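Local coordinates for protein retinol dehydratase (Spodoptera frugiperda, PDB 1FMJ) that dehydrates retinol with a sulfotransferase-type fold, holding retinol in a pocket alongside the bound nucleotide adenosine 3',5'-diphosphate, at residues Glu19-Leu28 with Glu215-Thr223; Ala30-Leu38 with Met44-Asp52. All coordinates share one frame; numbering follows the deposited sequence.

In the fold
From the N terminus the chain runs through strand 13-14 into helix 18-24, whose far partner is helix 210-218 and the turn after it. Interaction 1 therefore closes a loop of 186 residues, which takes in all but the last strand, 243-247, of the central parallel sheet. Nested inside it, interaction 2 closes a loop of five residues and holds together the hairpin of strands 35-38 and 43-46, in the small antiparallel sheet that strand 13-14 completes. The two contacts touch, setting the hairpin against the turn after helix 210-218: Thr223 OG1 and Tyr35 OH probably share a hydrogen bond, Lys37 NZ probably donates to Gly220 O, and Met44 packs on Leu221 and Tyr222.

Interaction 1 of 2, residues Glu19-Leu28 with Glu215-Thr223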
ATOM      1  N   GLU A  19      22.287  -2.054  15.203  1.00 32.94           N
ATOM      2  CA  GLU A  19      22.365  -2.892  14.011  1.00 34.02           C
ATOM      3  C   GLU A  19      21.273  -2.580  12.996  1.00 33.01           C
ATOM      4  O   GLU A  19      21.545  -2.444  11.807  1.00 33.35           O
ATOM      5  CB  GLU A  19      22.296  -4.376  14.390  1.00 35.21           C
ATOM      6  CG  GLU A  19      22.489  -5.310  13.210  1.00 37.92           C
ATOM      7  CD  GLU A  19      22.393  -6.776  13.598  1.00 40.51           C
ATOM      8  OE1 GLU A  19      21.309  -7.200  14.057  1.00 42.01           O
ATOM      9  OE2 GLU A  19      23.400  -7.503  13.440  1.00 41.80           O
ATOM     10  N   GLU A  20      20.037  -2.478  13.466  1.00 32.67           N
ATOM     11  CA  GLU A  20      18.913  -2.182  12.588  1.00 32.14           C
ATOM     12  C   GLU A  20      19.075  -0.774  12.020  1.00 32.46           C
ATOM     13  O   GLU A  20      19.010  -0.567  10.805  1.00 31.80           O
ATOM     14  CB  GLU A  20      17.599  -2.272  13.368  1.00 30.36           C
ATOM     15  CG  GLU A  20      17.380  -3.594  14.079  1.00 29.25           C
ATOM     16  CD  GLU A  20      16.214  -3.543  15.043  1.00 28.40           C
ATOM     17  OE1 GLU A  20      16.176  -2.613  15.878  1.00 27.34           O
ATOM     18  OE2 GLU A  20      15.338  -4.430  14.974  1.00 29.27           O
ATOM     19  N   ASP A  21      19.282   0.190  12.908  1.00 32.46           N
ATOM     20  CA  ASP A  21      19.451   1.570  12.486  1.00 34.30           C
ATOM     21  C   ASP A  21      20.581   1.672  11.471  1.00 34.46           C
ATOM     22  O   ASP A  21      20.551   2.517  10.583  1.00 35.92           O
ATOM     23  CB  ASP A  21      19.759   2.464  13.690  1.00 34.11           C
ATOM     24  CG  ASP A  21      19.752   3.941  13.336  1.00 34.97           C
ATOM     25  OD1 ASP A  21      18.669   4.464  12.994  1.00 35.33           O
ATOM     26  OD2 ASP A  21      20.829   4.579  13.392  1.00 35.03           O
ATOM     27  N   LYS A  22      21.577   0.803  11.585  1.00 34.66           N
ATOM     28  CA  LYS A  22      22.687   0.867  10.652  1.00 34.88           C
ATOM     29  C   LYS A  22      22.278   0.477   9.237  1.00 34.01           C
ATOM     30  O   LYS A  22      22.627   1.168   8.277  1.00 33.42           O
ATOM     31  CB  LYS A  22      23.851  -0.011  11.123  1.00 36.28           C
ATOM     32  CG  LYS A  22      25.152   0.290  10.382  1.00 37.68           C
ATOM     33  CD  LYS A  22      26.366  -0.307  11.083  1.00 38.89           C
ATOM     34  CE  LYS A  22      27.663   0.108  10.388  1.00 39.74           C
ATOM     35  NZ  LYS A  22      28.861  -0.480  11.041  1.00 39.43           N
ATOM     36  N   LEU A  23      21.545  -0.626   9.108  1.00 33.08           N
ATOM     37  CA  LEU A  23      21.102  -1.098   7.799  1.00 32.73           C
ATOM     38  C   LEU A  23      20.091  -0.150   7.165  1.00 33.34           C
ATOM     39  O   LEU A  23      20.049   0.002   5.945  1.00 32.77           O
ATOM     40  CB  LEU A  23      20.478  -2.490   7.906  1.00 30.93           C
ATOM     41  CG  LEU A  23      19.931  -3.041   6.583  1.00 31.63           C
ATOM     42  CD1 LEU A  23      21.088  -3.245   5.611  1.00 31.32           C
ATOM     43  CD2 LEU A  23      19.186  -4.356   6.816  1.00 28.88           C
ATOM     44  N   VAL A  24      19.265   0.477   7.989  1.00 33.78           N
ATOM     45  CA  VAL A  24      18.280   1.406   7.455  1.00 33.91           C
ATOM     46  C   VAL A  24      18.949   2.716   7.034  1.00 34.56           C
ATOM     47  O   VAL A  24      18.786   3.168   5.901  1.00 34.89           O
ATOM     48  CB  VAL A  24      17.186   1.713   8.485  1.00 32.96           C
ATOM     49  CG1 VAL A  24      16.238   2.758   7.932  1.00 31.89           C
ATOM     50  CG2 VAL A  24      16.431   0.447   8.824  1.00 32.32           C
ATOM     51  N   LYS A  25      19.703   3.315   7.950  1.00 35.59           N
ATOM     52  CA  LYS A  25      20.396   4.575   7.685  1.00 37.12           C
ATOM     53  C   LYS A  25      21.430   4.449   6.567  1.00 37.44           C
ATOM     54  O   LYS A  25      22.159   5.401   6.279  1.00 38.28           O
ATOM     55  CB  LYS A  25      21.095   5.069   8.957  1.00 37.66           C
ATOM     56  CG  LYS A  25      20.165   5.537  10.064  1.00 38.18           C
ATOM     57  CD  LYS A  25      19.528   6.871   9.713  1.00 38.86           C
ATOM     58  CE  LYS A  25      18.682   7.389  10.861  1.00 39.12           C
ATOM     59  NZ  LYS A  25      17.657   6.393  11.263  1.00 39.54           N
ATOM     60  N   ALA A  26      21.495   3.276   5.947  1.00 37.33           N
ATOM     61  CA  ALA A  26      22.440   3.027   4.866  1.00 36.84           C
ATOM     62  C   ALA A  26      21.720   2.898   3.528  1.00 37.17           C
ATOM     63  O   ALA A  26      22.348   2.756   2.481  1.00 37.08           O
ATOM     64  CB  ALA A  26      23.230   1.764   5.158  1.00 37.03           C
ATOM     65  N   ASN A  27      20.394   2.944   3.575  1.00 36.34           N
ATOM     66  CA  ASN A  27      19.575   2.836   2.377  1.00 36.02           C
ATOM     67  C   ASN A  27      18.494   3.907   2.346  1.00 34.01           C
ATOM     68  O   ASN A  27      18.095   4.361   1.274  1.00 33.17           O
ATOM     69  CB  ASN A  27      18.904   1.464   2.317  1.00 37.93           C
ATOM     70  CG  ASN A  27      19.851   0.369   1.885  1.00 41.25           C
ATOM     71  OD1 ASN A  27      20.949   0.211   2.438  1.00 42.67           O
ATOM     72  ND2 ASN A  27      19.430  -0.407   0.891  1.00 42.09           N
ATOM     73  N   LEU A  28      18.025   4.301   3.527  1.00 32.31           N
ATOM     74  CA  LEU A  28      16.964   5.297   3.640  1.00 30.86           C
ATOM     75  C   LEU A  28      17.416   6.521   4.439  1.00 30.65           C
ATOM     76  O   LEU A  28      16.622   7.430   4.693  1.00 30.03           O
ATOM     77  CB  LEU A  28      15.754   4.670   4.335  1.00 30.12           C
ATOM     78  CG  LEU A  28      15.438   3.207   4.004  1.00 29.61           C
ATOM     79  CD1 LEU A  28      14.447   2.650   5.005  1.00 29.80           C
ATOM     80  CD2 LEU A  28      14.881   3.113   2.600  1.00 30.38           C
ATOM     81  N   GLU A 215      17.701  -6.886   1.547  1.00 24.37           N
ATOM     82  CA  GLU A 215      18.180  -7.230   2.883  1.00 25.45           C
ATOM     83  C   GLU A 215      17.252  -6.600   3.915  1.00 24.71           C
ATOM     84  O   GLU A 215      16.821  -7.240   4.871  1.00 24.30           O
ATOM     85  CB  GLU A 215      19.593  -6.692   3.112  1.00 26.28           C
ATOM     86  CG  GLU A 215      20.687  -7.344   2.276  1.00 29.55           C
ATOM     87  CD  GLU A 215      20.817  -8.836   2.538  1.00 31.72           C
ATOM     88  OE1 GLU A 215      20.527  -9.265   3.680  1.00 30.96           O
ATOM     89  OE2 GLU A 215      21.222  -9.570   1.602  1.00 32.08           O
ATOM     90  N   MET A 216      16.960  -5.323   3.701  1.00 24.44           N
ATOM     91  CA  MET A 216      16.109  -4.544   4.584  1.00 22.21           C
ATOM     92  C   MET A 216      14.692  -5.088   4.594  1.00 21.27           C
ATOM     93  O   MET A 216      14.127  -5.365   5.657  1.00 19.84           O
ATOM     94  CB  MET A 216      16.127  -3.080   4.124  1.00 24.19           C
ATOM     95  CG  MET A 216      15.146  -2.143   4.819  1.00 27.00           C
ATOM     96  SD  MET A 216      15.497  -0.390   4.419  1.00 33.34           S
ATOM     97  CE  MET A 216      15.698  -0.461   2.607  1.00 32.06           C
ATOM     98  N   PHE A 217      14.129  -5.264   3.403  1.00 19.26           N
ATOM     99  CA  PHE A 217      12.768  -5.759   3.266  1.00 19.30           C
ATOM    100  C   PHE A 217      12.485  -7.135   3.866  1.00 18.79           C
ATOM    101  O   PHE A 217      11.461  -7.310   4.523  1.00 18.49           O
ATOM    102  CB  PHE A 217      12.359  -5.781   1.799  1.00 19.42           C
ATOM    103  CG  PHE A 217      10.985  -6.325   1.568  1.00 19.18           C
ATOM    104  CD1 PHE A 217       9.863  -5.520   1.749  1.00 19.98           C
ATOM    105  CD2 PHE A 217      10.804  -7.637   1.165  1.00 20.31           C
ATOM    106  CE1 PHE A 217       8.583  -6.019   1.524  1.00 19.10           C
ATOM    107  CE2 PHE A 217       9.521  -8.146   0.938  1.00 20.26           C
ATOM    108  CZ  PHE A 217       8.414  -7.332   1.119  1.00 18.17           C
ATOM    109  N   HIS A 218      13.357  -8.119   3.642  1.00 19.85           N
ATOM    110  CA  HIS A 218      13.080  -9.448   4.198  1.00 21.46           C
ATOM    111  C   HIS A 218      13.446  -9.576   5.670  1.00 21.91           C
ATOM    112  O   HIS A 218      13.067 -10.544   6.317  1.00 23.23           O
ATOM    113  CB  HIS A 218      13.751 -10.571   3.382  1.00 20.91           C
ATOM    114  CG  HIS A 218      15.203 -10.792   3.682  1.00 22.09           C
ATOM    115  ND1 HIS A 218      16.178  -9.857   3.403  1.00 22.69           N
ATOM    116  CD2 HIS A 218      15.858 -11.889   4.136  1.00 22.89           C
ATOM    117  CE1 HIS A 218      17.369 -10.368   3.665  1.00 21.93           C
ATOM    118  NE2 HIS A 218      17.203 -11.600   4.110  1.00 23.23           N
ATOM    119  N   ARG A 219      14.165  -8.593   6.199  1.00 22.57           N
ATOM    120  CA  ARG A 219      14.544  -8.613   7.604  1.00 23.83           C
ATOM    121  C   ARG A 219      13.535  -7.820   8.428  1.00 23.37           C
ATOM    122  O   ARG A 219      13.728  -7.602   9.627  1.00 23.64           O
ATOM    123  CB  ARG A 219      15.944  -8.029   7.807  1.00 24.36           C
ATOM    124  CG  ARG A 219      17.076  -9.007   7.528  1.00 27.55           C
ATOM    125  CD  ARG A 219      18.353  -8.534   8.201  1.00 29.99           C
ATOM    126  NE  ARG A 219      18.136  -8.265   9.625  1.00 32.56           N
ATOM    127  CZ  ARG A 219      19.053  -7.764  10.451  1.00 33.28           C
ATOM    128  NH1 ARG A 219      20.269  -7.477  10.003  1.00 32.95           N
ATOM    129  NH2 ARG A 219      18.747  -7.529  11.725  1.00 33.10           N
ATOM    130  N   GLY A 220      12.451  -7.409   7.779  1.00 22.70           N
ATOM    131  CA  GLY A 220      11.424  -6.640   8.459  1.00 22.82           C
ATOM    132  C   GLY A 220      11.892  -5.245   8.830  1.00 22.71           C
ATOM    133  O   GLY A 220      11.474  -4.689   9.855  1.00 22.42           O
ATOM    134  N   LEU A 221      12.762  -4.667   8.003  1.00 22.53           N
ATOM    135  CA  LEU A 221      13.270  -3.326   8.276  1.00 21.90           C
ATOM    136  C   LEU A 221      12.800  -2.278   7.269  1.00 21.71           C
ATOM    137  O   LEU A 221      13.354  -1.181   7.191  1.00 23.23           O
ATOM    138  CB  LEU A 221      14.800  -3.349   8.373  1.00 21.85           C
ATOM    139  CG  LEU A 221      15.262  -4.033   9.669  1.00 21.11           C
ATOM    140  CD1 LEU A 221      16.772  -4.158   9.713  1.00 20.73           C
ATOM    141  CD2 LEU A 221      14.745  -3.235  10.862  1.00 21.33           C
ATOM    142  N   TYR A 222      11.797  -2.620   6.473  1.00 20.58           N
ATOM    143  CA  TYR A 222      11.254  -1.638   5.548  1.00 20.46           C
ATOM    144  C   TYR A 222       9.843  -1.309   6.008  1.00 19.14           C
ATOM    145  O   TYR A 222       9.280  -1.985   6.877  1.00 19.32           O
ATOM    146  CB  TYR A 222      11.234  -2.127   4.096  1.00 19.91           C
ATOM    147  CG  TYR A 222      10.871  -1.007   3.132  1.00 19.20           C
ATOM    148  CD1 TYR A 222      11.665   0.140   3.030  1.00 18.86           C
ATOM    149  CD2 TYR A 222       9.702  -1.062   2.383  1.00 19.18           C
ATOM    150  CE1 TYR A 222      11.284   1.211   2.198  1.00 19.88           C
ATOM    151  CE2 TYR A 222       9.315  -0.012   1.560  1.00 18.38           C
ATOM    152  CZ  TYR A 222      10.101   1.121   1.471  1.00 19.37           C
ATOM    153  OH  TYR A 222       9.690   2.159   0.674  1.00 18.81           O
ATOM    154  N   THR A 223       9.289  -0.258   5.426  1.00 20.19           N
ATOM    155  CA  THR A 223       7.958   0.236   5.766  1.00 19.04           C
ATOM    156  C   THR A 223       6.855  -0.820   5.901  1.00 19.23           C
ATOM    157  O   THR A 223       6.578  -1.586   4.982  1.00 18.50           O
ATOM    158  CB  THR A 223       7.518   1.312   4.743  1.00 20.82           C
ATOM    159  OG1 THR A 223       8.572   2.278   4.597  1.00 20.19           O
ATOM    160  CG2 THR A 223       6.249   2.026   5.218  1.00 19.35           C
TER
HETATM  161  O   HOH W   1      15.785  -7.257  13.290  1.00 39.23           O
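Leu23 CD2 sits at the centre, 3.8 Å from Leu221 CD1 and equally near Met216 CA, where the N-terminal helix 18-24 packs on the end of helix 210-218. A Schellman motif turns the chain there: Leu221 N donates to Met216 O, Gly220 N more weakly to Phe217 O, and Gly220 has positive phi, which brings Leu221 back to face Leu23 and Val24. Val24 CG2 lies 3.8 Å from Leu221 O, a carbonyl buried without a polar partner. Farther along the chain, Met216 and Leu28 meet tip to tip, with Leu28 CD1 3.3 Å from Met216 SD. A bend at the thioether (chi3 47°) turns Met216 CE toward Leu28 CD2 and Asn27 CB, while Leu28 CD2 also approaches the edge of the Tyr222 ring. Cutting Leu28 back to alanine would remove both methyl branches and probably leave a gap beside Tyr222, with the Met216 thioether less fixed in its rotation. At the polar edge, the Glu20 carboxylate makes a salt bridge to Arg14 and accepts from Asn17 N, and a water weakly bridges Glu20 OE2 to Arg219. Finally, Arg219 NH2 gives Glu19 OE1 a weak, salt-bridging bond of 3.5 Å, the carboxylate plane turned 84° from the guanidinium.

Interaction 2 of 2, residues Ala30-Leu38 with Met44-Asp52; sequences AFPTTYVKL and MVYRPYLKD
Tyr35 and Tyr46 lie side by side on a beta hairpin, strand 35-38 running antiparallel to strand 43-46; they are the non-hydrogen-bonded pair next to Val36 and Val45, and their rings stack with an offset. Val36 and Val45 are the hydrogen-bonded pair: Val45 N reaches Val36 O in a nearly straight bond, and Val36 N returns to Val45 O with a more bent N-H. Arg47 N adds one more backbone bond, 2.7 Å to Thr34 O, at the start of the 3-10 segment 47-49.

The aromatic layer is built on Tyr35. Its ring centroid is 4.5 Å from that of Tyr46, the planes 17° apart and the two side chains pointing the same way. The opposite face takes Met44: bends at chi2 (-67°) and chi3 (-90°) fold its chain back until CE stands 4.1 Å from the ring centroid, a CH-pi contact, with SD obliquely placed farther off. Tyr35 OH is hydrogen-bonded to Thr223 OG1 of interaction 1. Phe31, which touches the bound retinol, meets Tyr46 through CE2 to CE2 at 4.2 Å, which places this stack just behind the retinol pocket.

Aliphatic contacts gather on the Val36 and Val45 face. Val36 CG2 packs on Val45 CG2 and on Leu50 CD1; Leu38 sets CB against Val45 CG2 and CD2 against the Tyr49 ring.

Among the charged side chains, Lys37 shares the Met44 face, its CD 3.7 Å from Met44 SD, while its NZ goes to Gly42 O and Gly220 O. Arg47 runs alongside Thr34, and its guanidinium forms a salt bridge with Glu15.

Thr33 wedges between Tyr46 and the turn. Its OG1 is hydrogen-bonded to Ile111 O and Tyr120 OH, and its CG2 comes within 3.4 Å of Tyr46 CD2 and presses tightly, at 3.4 Å, on Pro48 CD.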
ATOM      1  N   ALA A  30      19.140   9.256   3.829  1.00 28.20           N
ATOM      2  CA  ALA A  30      18.925  10.572   3.247  1.00 26.54           C
ATOM      3  C   ALA A  30      17.495  11.078   3.457  1.00 26.17           C
ATOM      4  O   ALA A  30      17.275  12.276   3.650  1.00 25.25           O
ATOM      5  CB  ALA A  30      19.262  10.540   1.763  1.00 25.98           C
ATOM      6  N   PHE A  31      16.518  10.177   3.422  1.00 25.85           N
ATOM      7  CA  PHE A  31      15.136  10.601   3.601  1.00 25.24           C
ATOM      8  C   PHE A  31      14.935  11.121   5.015  1.00 25.84           C
ATOM      9  O   PHE A  31      15.400  10.517   5.972  1.00 25.86           O
ATOM     10  CB  PHE A  31      14.172   9.452   3.333  1.00 24.62           C
ATOM     11  CG  PHE A  31      12.750   9.897   3.201  1.00 24.30           C
ATOM     12  CD1 PHE A  31      12.375  10.762   2.173  1.00 23.63           C
ATOM     13  CD2 PHE A  31      11.786   9.481   4.119  1.00 22.06           C
ATOM     14  CE1 PHE A  31      11.057  11.209   2.062  1.00 23.36           C
ATOM     15  CE2 PHE A  31      10.471   9.921   4.013  1.00 21.50           C
ATOM     16  CZ  PHE A  31      10.107  10.787   2.983  1.00 22.45           C
ATOM     17  N   PRO A  32      14.219  12.249   5.162  1.00 26.22           N
ATOM     18  CA  PRO A  32      13.949  12.880   6.458  1.00 26.43           C
ATOM     19  C   PRO A  32      13.173  12.101   7.518  1.00 26.04           C
ATOM     20  O   PRO A  32      13.592  12.049   8.670  1.00 26.48           O
ATOM     21  CB  PRO A  32      13.234  14.176   6.067  1.00 26.87           C
ATOM     22  CG  PRO A  32      13.829  14.495   4.727  1.00 27.01           C
ATOM     23  CD  PRO A  32      13.794  13.132   4.063  1.00 26.63           C
ATOM     24  N   THR A  33      12.045  11.509   7.147  1.00 25.85           N
ATOM     25  CA  THR A  33      11.235  10.776   8.122  1.00 25.75           C
ATOM     26  C   THR A  33      11.928   9.505   8.616  1.00 25.87           C
ATOM     27  O   THR A  33      12.478   8.745   7.823  1.00 26.76           O
ATOM     28  CB  THR A  33       9.867  10.394   7.529  1.00 25.80           C
ATOM     29  OG1 THR A  33       9.321  11.514   6.819  1.00 25.45           O
ATOM     30  CG2 THR A  33       8.908  10.004   8.633  1.00 24.47           C
ATOM     31  N   THR A  34      11.896   9.280   9.928  1.00 25.29           N
ATOM     32  CA  THR A  34      12.531   8.104  10.530  1.00 24.83           C
ATOM     33  C   THR A  34      11.494   7.083  10.983  1.00 24.23           C
ATOM     34  O   THR A  34      10.301   7.376  11.013  1.00 23.64           O
ATOM     35  CB  THR A  34      13.382   8.502  11.757  1.00 24.95           C
ATOM     36  OG1 THR A  34      12.563   9.229  12.680  1.00 25.15           O
ATOM     37  CG2 THR A  34      14.551   9.371  11.340  1.00 26.38           C
ATOM     38  N   TYR A  35      11.953   5.888  11.345  1.00 24.40           N
ATOM     39  CA  TYR A  35      11.052   4.822  11.797  1.00 24.51           C
ATOM     40  C   TYR A  35      11.177   4.487  13.291  1.00 24.73           C
ATOM     41  O   TYR A  35      12.054   4.989  13.998  1.00 25.49           O
ATOM     42  CB  TYR A  35      11.328   3.513  11.049  1.00 25.12           C
ATOM     43  CG  TYR A  35      11.172   3.520   9.544  1.00 25.76           C
ATOM     44  CD1 TYR A  35      12.268   3.737   8.713  1.00 25.85           C
ATOM     45  CD2 TYR A  35       9.951   3.201   8.951  1.00 24.53           C
ATOM     46  CE1 TYR A  35      12.159   3.622   7.336  1.00 25.99           C
ATOM     47  CE2 TYR A  35       9.831   3.085   7.567  1.00 24.90           C
ATOM     48  CZ  TYR A  35      10.940   3.293   6.770  1.00 24.73           C
ATOM     49  OH  TYR A  35      10.845   3.149   5.412  1.00 24.27           O
ATOM     50  N   VAL A  36      10.274   3.616  13.737  1.00 24.97           N
ATOM     51  CA  VAL A  36      10.235   3.074  15.090  1.00 25.40           C
ATOM     52  C   VAL A  36       9.448   1.779  14.953  1.00 26.28           C
ATOM     53  O   VAL A  36       8.555   1.677  14.106  1.00 26.47           O
ATOM     54  CB  VAL A  36       9.505   3.982  16.115  1.00 25.81           C
ATOM     55  CG1 VAL A  36      10.229   5.313  16.255  1.00 25.01           C
ATOM     56  CG2 VAL A  36       8.052   4.172  15.708  1.00 23.92           C
ATOM     57  N   LYS A  37       9.806   0.783  15.755  1.00 26.51           N
ATOM     58  CA  LYS A  37       9.129  -0.509  15.743  1.00 27.56           C
ATOM     59  C   LYS A  37       7.840  -0.337  16.545  1.00 27.20           C
ATOM     60  O   LYS A  37       7.841   0.326  17.583  1.00 27.94           O
ATOM     61  CB  LYS A  37      10.012  -1.565  16.412  1.00 27.88           C
ATOM     62  CG  LYS A  37      10.409  -2.750  15.532  1.00 28.38           C
ATOM     63  CD  LYS A  37      11.413  -2.368  14.466  1.00 27.33           C
ATOM     64  CE  LYS A  37      12.034  -3.606  13.815  1.00 27.66           C
ATOM     65  NZ  LYS A  37      11.046  -4.446  13.064  1.00 26.69           N
ATOM     66  N   LEU A  38       6.747  -0.933  16.084  1.00 25.96           N
ATOM     67  CA  LEU A  38       5.478  -0.784  16.792  1.00 26.64           C
ATOM     68  C   LEU A  38       4.802  -2.099  17.139  1.00 26.60           C
ATOM     69  O   LEU A  38       4.596  -2.942  16.275  1.00 27.90           O
ATOM     70  CB  LEU A  38       4.511   0.077  15.968  1.00 25.00           C
ATOM     71  CG  LEU A  38       3.159   0.376  16.624  1.00 24.16           C
ATOM     72  CD1 LEU A  38       3.412   0.979  18.007  1.00 24.51           C
ATOM     73  CD2 LEU A  38       2.337   1.328  15.761  1.00 21.04           C
ATOM     74  N   MET A  44       7.259  -1.851  11.232  1.00 22.25           N
ATOM     75  CA  MET A  44       7.991  -0.652  10.883  1.00 21.75           C
ATOM     76  C   MET A  44       7.034   0.484  10.509  1.00 21.62           C
ATOM     77  O   MET A  44       6.364   0.424   9.478  1.00 20.87           O
ATOM     78  CB  MET A  44       8.929  -0.948   9.711  1.00 22.88           C
ATOM     79  CG  MET A  44      10.156  -1.765  10.073  1.00 21.49           C
ATOM     80  SD  MET A  44      11.278  -0.854  11.144  1.00 25.78           S
ATOM     81  CE  MET A  44      12.331  -0.031   9.932  1.00 22.88           C
ATOM     82  N   VAL A  45       6.959   1.517  11.345  1.00 20.33           N
ATOM     83  CA  VAL A  45       6.090   2.640  11.026  1.00 20.58           C
ATOM     84  C   VAL A  45       6.856   3.945  11.088  1.00 21.41           C
ATOM     85  O   VAL A  45       7.727   4.135  11.945  1.00 22.38           O
ATOM     86  CB  VAL A  45       4.841   2.724  11.972  1.00 19.58           C
ATOM     87  CG1 VAL A  45       4.034   1.432  11.890  1.00 18.81           C
ATOM     88  CG2 VAL A  45       5.263   2.990  13.401  1.00 18.74           C
ATOM     89  N   TYR A  46       6.556   4.839  10.151  1.00 22.84           N
ATOM     90  CA  TYR A  46       7.204   6.140  10.126  1.00 23.15           C
ATOM     91  C   TYR A  46       6.832   6.817  11.443  1.00 23.93           C
ATOM     92  O   TYR A  46       5.668   6.803  11.841  1.00 22.17           O
ATOM     93  CB  TYR A  46       6.707   6.955   8.928  1.00 23.84           C
ATOM     94  CG  TYR A  46       7.412   6.607   7.629  1.00 23.35           C
ATOM     95  CD1 TYR A  46       6.719   6.036   6.564  1.00 23.45           C
ATOM     96  CD2 TYR A  46       8.769   6.861   7.470  1.00 23.29           C
ATOM     97  CE1 TYR A  46       7.367   5.729   5.367  1.00 23.80           C
ATOM     98  CE2 TYR A  46       9.426   6.563   6.282  1.00 24.66           C
ATOM     99  CZ  TYR A  46       8.719   5.998   5.236  1.00 23.75           C
ATOM    100  OH  TYR A  46       9.370   5.721   4.062  1.00 22.69           O
ATOM    101  N   ARG A  47       7.823   7.403  12.112  1.00 23.98           N
ATOM    102  CA  ARG A  47       7.612   8.047  13.404  1.00 25.98           C
ATOM    103  C   ARG A  47       6.331   8.881  13.529  1.00 25.33           C
ATOM    104  O   ARG A  47       5.606   8.753  14.508  1.00 25.04           O
ATOM    105  CB  ARG A  47       8.832   8.896  13.774  1.00 27.74           C
ATOM    106  CG  ARG A  47       8.902   9.230  15.251  1.00 32.66           C
ATOM    107  CD  ARG A  47      10.120  10.087  15.584  1.00 34.95           C
ATOM    108  NE  ARG A  47      10.329  10.163  17.027  1.00 38.75           N
ATOM    109  CZ  ARG A  47      10.739   9.144  17.777  1.00 39.61           C
ATOM    110  NH1 ARG A  47      10.990   7.967  17.222  1.00 39.79           N
ATOM    111  NH2 ARG A  47      10.893   9.300  19.087  1.00 40.61           N
ATOM    112  N   PRO A  48       6.042   9.751  12.546  1.00 24.83           N
ATOM    113  CA  PRO A  48       4.829  10.575  12.602  1.00 24.44           C
ATOM    114  C   PRO A  48       3.543   9.769  12.801  1.00 23.66           C
ATOM    115  O   PRO A  48       2.478  10.333  13.066  1.00 24.12           O
ATOM    116  CB  PRO A  48       4.846  11.293  11.255  1.00 23.76           C
ATOM    117  CG  PRO A  48       6.287  11.489  11.017  1.00 24.43           C
ATOM    118  CD  PRO A  48       6.869  10.138  11.390  1.00 24.44           C
ATOM    119  N   TYR A  49       3.634   8.453  12.668  1.00 23.48           N
ATOM    120  CA  TYR A  49       2.453   7.619  12.835  1.00 23.05           C
ATOM    121  C   TYR A  49       1.945   7.646  14.270  1.00 23.55           C
ATOM    122  O   TYR A  49       0.735   7.681  14.512  1.00 23.44           O
ATOM    123  CB  TYR A  49       2.747   6.170  12.446  1.00 22.26           C
ATOM    124  CG  TYR A  49       1.516   5.308  12.513  1.00 19.65           C
ATOM    125  CD1 TYR A  49       0.526   5.403  11.536  1.00 20.14           C
ATOM    126  CD2 TYR A  49       1.291   4.458  13.595  1.00 21.03           C
ATOM    127  CE1 TYR A  49      -0.660   4.681  11.634  1.00 18.05           C
ATOM    128  CE2 TYR A  49       0.096   3.721  13.704  1.00 18.60           C
ATOM    129  CZ  TYR A  49      -0.872   3.845  12.722  1.00 18.58           C
ATOM    130  OH  TYR A  49      -2.069   3.163  12.838  1.00 16.40           O
ATOM    131  N   LEU A  50       2.877   7.646  15.216  1.00 24.90           N
ATOM    132  CA  LEU A  50       2.551   7.622  16.636  1.00 25.20           C
ATOM    133  C   LEU A  50       1.593   8.699  17.138  1.00 26.64           C
ATOM    134  O   LEU A  50       0.939   8.510  18.160  1.00 27.83           O
ATOM    135  CB  LEU A  50       3.844   7.656  17.460  1.00 25.38           C
ATOM    136  CG  LEU A  50       4.826   6.493  17.273  1.00 25.42           C
ATOM    137  CD1 LEU A  50       6.131   6.797  17.996  1.00 26.25           C
ATOM    138  CD2 LEU A  50       4.221   5.204  17.798  1.00 23.30           C
ATOM    139  N   LYS A  51       1.503   9.832  16.449  1.00 27.09           N
ATOM    140  CA  LYS A  51       0.594  10.885  16.894  1.00 27.55           C
ATOM    141  C   LYS A  51      -0.874  10.546  16.592  1.00 26.88           C
ATOM    142  O   LYS A  51      -1.786  11.159  17.144  1.00 26.60           O
ATOM    143  CB  LYS A  51       0.973  12.224  16.243  1.00 28.31           C
ATOM    144  CG  LYS A  51       0.894  12.225  14.724  1.00 31.01           C
ATOM    145  CD  LYS A  51       1.469  13.493  14.096  1.00 32.37           C
ATOM    146  CE  LYS A  51       1.329  13.443  12.573  1.00 33.23           C
ATOM    147  NZ  LYS A  51       1.958  14.600  11.878  1.00 34.06           N
ATOM    148  N   ASP A  52      -1.106   9.552  15.737  1.00 27.60           N
ATOM    149  CA  ASP A  52      -2.473   9.184  15.367  1.00 26.37           C
ATOM    150  C   ASP A  52      -2.778   7.691  15.544  1.00 26.43           C
ATOM    151  O   ASP A  52      -3.870   7.231  15.203  1.00 27.44           O
ATOM    152  CB  ASP A  52      -2.713   9.614  13.913  1.00 26.11           C
ATOM    153  CG  ASP A  52      -4.185   9.625  13.525  1.00 26.47           C
ATOM    154  OD1 ASP A  52      -5.013  10.103  14.320  1.00 27.06           O
ATOM    155  OD2 ASP A  52      -4.514   9.182  12.406  1.00 27.44           O
TER